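Local coordinates for tetraacyldisaccharide 4'-kinase (Aquifex aeolicus, PDB 4ITL), which probably transfers the gamma-phosphate of ATP to the 4'-position of a tetraacyldisaccharide 1-phosphate, forming lipid IVA, at residues Y187-P192 with M204-C209. Numbering follows the deposited sequence.
Sequences YQEVEP and MFREFC. With ACP (phosphomethylphosphonic acid adenylate ester), chain B.
Glu-189 meets Arg-206 with both carboxylate oxygens. Glu-189 OE2 takes NE and NH2 of Arg-206, each at 2.9 Å, in a side-on salt bridge. OE2 lies in the guanidinium plane, though the carboxylate itself is turned 60° from it. Glu-189 OE1 accepts the backbone N of Arg-206 at 2.8 Å, from above the carboxylate plane. The Glu-189 chain reaches back from the loop after strand 182-185 to strand 201-212 because CG sits between the backbone N and carbonyl carbon (chi1 69°) and the chain bends at chi2. A water donates to Glu-189 OE1 and Met-204 O and accepts weakly from Tyr-187 N, bridging the two segments.

Tyr-187 CE1 sits over the centre of one guanidinium face, 3.7 Å from Arg-206 CZ, with the planes 29° apart. Phe-208 CZ lies over the opposite face, toward its rim. Arg-206 NH2 also bonds to Gln-240 of helix 238-247.

Gln-188 CB stands over a face of the Phe-205 ring, 3.4 Å from its centroid, in a CH-pi contact. The Gln-188 amide turns away to Phe-193.

With an alanine at Glu-189, the Arg-206 charge and its backbone N would probably lose their carboxylate mate.

The contact borders the nucleotide site of this P-loop NTPase clan member. Tyr-187 OH donates to O1A of the ATP analogue at 2.6 Å, and Arg-206 NH1 lies 3.3 Å from adenine N7. Glu-189 thus probably acts as a second-shell residue, helping to set an arginine beside the adenine.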
loop_
_atom_site.group_PDB
_atom_site.type_symbol
_atom_site.label_atom_id
_atom_site.label_comp_id
_atom_site.label_asym_id
_atom_site.label_seq_id
_atom_site.Cartn_x
_atom_site.Cartn_y
_atom_site.Cartn_z
ATOM N N TYR A 187 -9.980 0.615 6.119
ATOM C CA TYR A 187 -9.894 1.041 7.498
ATOM C C TYR A 187 -11.173 0.859 8.256
ATOM O O TYR A 187 -11.482 1.667 9.138
ATOM C CB TYR A 187 -9.470 2.510 7.601
ATOM C CG TYR A 187 -8.093 2.803 7.070
ATOM C CD1 TYR A 187 -7.194 1.785 6.778
ATOM C CD2 TYR A 187 -7.694 4.105 6.834
ATOM C CE1 TYR A 187 -5.933 2.078 6.296
ATOM C CE2 TYR A 187 -6.452 4.408 6.354
ATOM C CZ TYR A 187 -5.559 3.400 6.079
ATOM O OH TYR A 187 -4.294 3.741 5.588
ATOM N N GLN A 188 -11.924 -0.200 7.952
ATOM C CA GLN A 188 -13.226 -0.404 8.612
ATOM C C GLN A 188 -13.094 -0.621 10.131
ATOM O O GLN A 188 -14.029 -0.302 10.868
ATOM C CB GLN A 188 -13.974 -1.601 7.997
ATOM C CG GLN A 188 -14.432 -1.396 6.535
ATOM C CD GLN A 188 -15.526 -0.338 6.426
ATOM O OE1 GLN A 188 -16.324 -0.198 7.327
ATOM N NE2 GLN A 188 -15.524 0.438 5.350
ATOM N N GLU A 189 -11.952 -1.159 10.592
ATOM C CA GLU A 189 -11.744 -1.424 12.027
ATOM C C GLU A 189 -11.495 -0.136 12.829
ATOM O O GLU A 189 -11.597 -0.138 14.022
ATOM C CB GLU A 189 -10.595 -2.437 12.250
ATOM C CG GLU A 189 -9.161 -1.958 11.917
ATOM C CD GLU A 189 -8.929 -1.525 10.432
ATOM O OE1 GLU A 189 -9.524 -2.099 9.479
ATOM O OE2 GLU A 189 -8.131 -0.601 10.213
ATOM N N VAL A 190 -11.213 0.973 12.159
ATOM C CA VAL A 190 -10.951 2.251 12.846
ATOM C C VAL A 190 -11.945 3.366 12.472
ATOM O O VAL A 190 -12.293 4.185 13.309
ATOM C CB VAL A 190 -9.546 2.789 12.486
ATOM C CG1 VAL A 190 -9.071 3.779 13.534
ATOM C CG2 VAL A 190 -8.566 1.663 12.371
ATOM N N GLU A 191 -12.341 3.437 11.194
ATOM C CA GLU A 191 -13.353 4.402 10.761
ATOM C C GLU A 191 -14.333 3.664 9.895
ATOM O O GLU A 191 -14.270 3.748 8.656
ATOM C CB GLU A 191 -12.723 5.536 9.957
ATOM C CG GLU A 191 -11.598 6.256 10.668
ATOM C CD GLU A 191 -12.086 7.299 11.658
ATOM O OE1 GLU A 191 -13.265 7.718 11.567
ATOM O OE2 GLU A 191 -11.278 7.701 12.531
ATOM N N PRO A 192 -15.213 2.886 10.527
ATOM C CA PRO A 192 -16.157 2.121 9.698
ATOM C C PRO A 192 -17.063 3.036 8.866
ATOM O O PRO A 192 -17.354 4.122 9.327
ATOM C CB PRO A 192 -16.987 1.364 10.731
ATOM C CG PRO A 192 -16.954 2.261 11.955
ATOM C CD PRO A 192 -15.625 2.963 11.940
ATOM N N MET A 204 -12.890 -3.801 3.724
ATOM C CA MET A 204 -11.611 -4.364 4.175
ATOM C C MET A 204 -11.352 -4.056 5.645
ATOM O O MET A 204 -11.498 -2.908 6.074
ATOM C CB MET A 204 -10.454 -3.772 3.386
ATOM C CG MET A 204 -9.102 -4.264 3.828
ATOM S SD MET A 204 -7.852 -3.696 2.667
ATOM C CE MET A 204 -6.606 -3.072 3.749
ATOM N N PHE A 205 -10.961 -5.081 6.394
ATOM C CA PHE A 205 -10.663 -4.957 7.826
ATOM C C PHE A 205 -9.223 -5.405 8.099
ATOM O O PHE A 205 -8.736 -6.360 7.493
ATOM C CB PHE A 205 -11.605 -5.835 8.654
ATOM C CG PHE A 205 -13.026 -5.320 8.721
ATOM C CD1 PHE A 205 -13.459 -4.540 9.788
ATOM C CD2 PHE A 205 -13.930 -5.632 7.729
ATOM C CE1 PHE A 205 -14.804 -4.092 9.852
ATOM C CE2 PHE A 205 -15.248 -5.204 7.795
ATOM C CZ PHE A 205 -15.680 -4.431 8.854
ATOM N N ARG A 206 -8.543 -4.693 8.992
ATOM C CA ARG A 206 -7.245 -5.105 9.480
ATOM C C ARG A 206 -7.431 -5.714 10.847
ATOM O O ARG A 206 -7.930 -5.051 11.774
ATOM C CB ARG A 206 -6.282 -3.919 9.527
ATOM C CG ARG A 206 -5.941 -3.403 8.128
ATOM C CD ARG A 206 -5.023 -2.190 8.149
ATOM N NE ARG A 206 -5.630 -1.124 8.922
ATOM C CZ ARG A 206 -5.007 -0.003 9.250
ATOM N NH1 ARG A 206 -3.772 0.214 8.836
ATOM N NH2 ARG A 206 -5.618 0.900 9.995
ATOM N N GLU A 207 -7.077 -6.993 10.968
ATOM C CA GLU A 207 -7.239 -7.702 12.259
ATOM C C GLU A 207 -5.874 -7.726 12.956
ATOM O O GLU A 207 -4.960 -8.464 12.568
ATOM C CB GLU A 207 -7.749 -9.115 12.013
ATOM C CG GLU A 207 -8.015 -9.991 13.234
ATOM C CD GLU A 207 -7.913 -11.458 12.862
ATOM O OE1 GLU A 207 -8.906 -12.188 12.971
ATOM O OE2 GLU A 207 -6.831 -11.885 12.423
ATOM N N PHE A 208 -5.732 -6.876 13.962
ATOM C CA PHE A 208 -4.472 -6.698 14.656
ATOM C C PHE A 208 -4.270 -7.822 15.627
ATOM O O PHE A 208 -4.877 -7.848 16.665
ATOM C CB PHE A 208 -4.492 -5.360 15.371
ATOM C CG PHE A 208 -4.458 -4.235 14.433
ATOM C CD1 PHE A 208 -5.629 -3.593 14.075
ATOM C CD2 PHE A 208 -3.268 -3.886 13.803
ATOM C CE1 PHE A 208 -5.616 -2.577 13.136
ATOM C CE2 PHE A 208 -3.242 -2.870 12.863
ATOM C CZ PHE A 208 -4.421 -2.210 12.527
ATOM N N CYS A 209 -3.404 -8.752 15.270
ATOM C CA CYS A 209 -3.351 -10.029 15.948
ATOM C C CYS A 209 -1.941 -10.419 16.404
ATOM O O CYS A 209 -1.794 -11.387 17.112
ATOM C CB CYS A 209 -3.823 -11.086 14.960
ATOM S SG CYS A 209 -2.750 -11.118 13.486
HETATM P PG ACP B . 0.922 4.949 0.664
HETATM O O1G ACP B . 2.273 5.180 0.017
HETATM O O2G ACP B . -0.251 5.571 -0.124
HETATM O O3G ACP B . 0.958 5.617 2.075
HETATM P PB ACP B . -0.530 2.628 1.961
HETATM O O1B ACP B . -0.542 1.115 1.873
HETATM O O2B ACP B . -1.878 3.094 1.409
HETATM C C3B ACP B . 0.777 3.116 0.790
HETATM P PA ACP B . -0.749 2.599 4.761
HETATM O O1A ACP B . -2.188 2.237 5.063
HETATM O O2A ACP B . -0.176 3.635 5.659
HETATM O O3A ACP B . -0.513 3.353 3.354
HETATM O "O5'" ACP B . 0.114 1.260 4.863
HETATM C "C5'" ACP B . 1.527 1.368 4.827
HETATM C "C4'" ACP B . 2.180 0.308 5.708
HETATM O "O4'" ACP B . 2.358 0.945 6.975
HETATM C "C3'" ACP B . 1.396 -0.927 5.993
HETATM O "O3'" ACP B . 1.566 -1.931 5.091
HETATM C "C2'" ACP B . 1.914 -1.311 7.341
HETATM O "O2'" ACP B . 3.146 -1.962 7.360
HETATM C "C1'" ACP B . 2.056 0.020 7.971
HETATM N N9 ACP B . 0.891 0.461 8.733
HETATM C C8 ACP B . 0.055 1.492 8.457
HETATM N N7 ACP B . -0.879 1.572 9.431
HETATM C C5 ACP B . -0.629 0.624 10.345
HETATM C C6 ACP B . -1.233 0.231 11.539
HETATM N N6 ACP B . -2.404 0.920 12.022
HETATM N N1 ACP B . -0.736 -0.807 12.223
HETATM C C2 ACP B . 0.346 -1.497 11.785
HETATM N N3 ACP B . 0.972 -1.155 10.639
HETATM C C4 ACP B . 0.496 -0.112 9.909
HETATM O O HOH W 1 -8.992 -1.946 6.786
#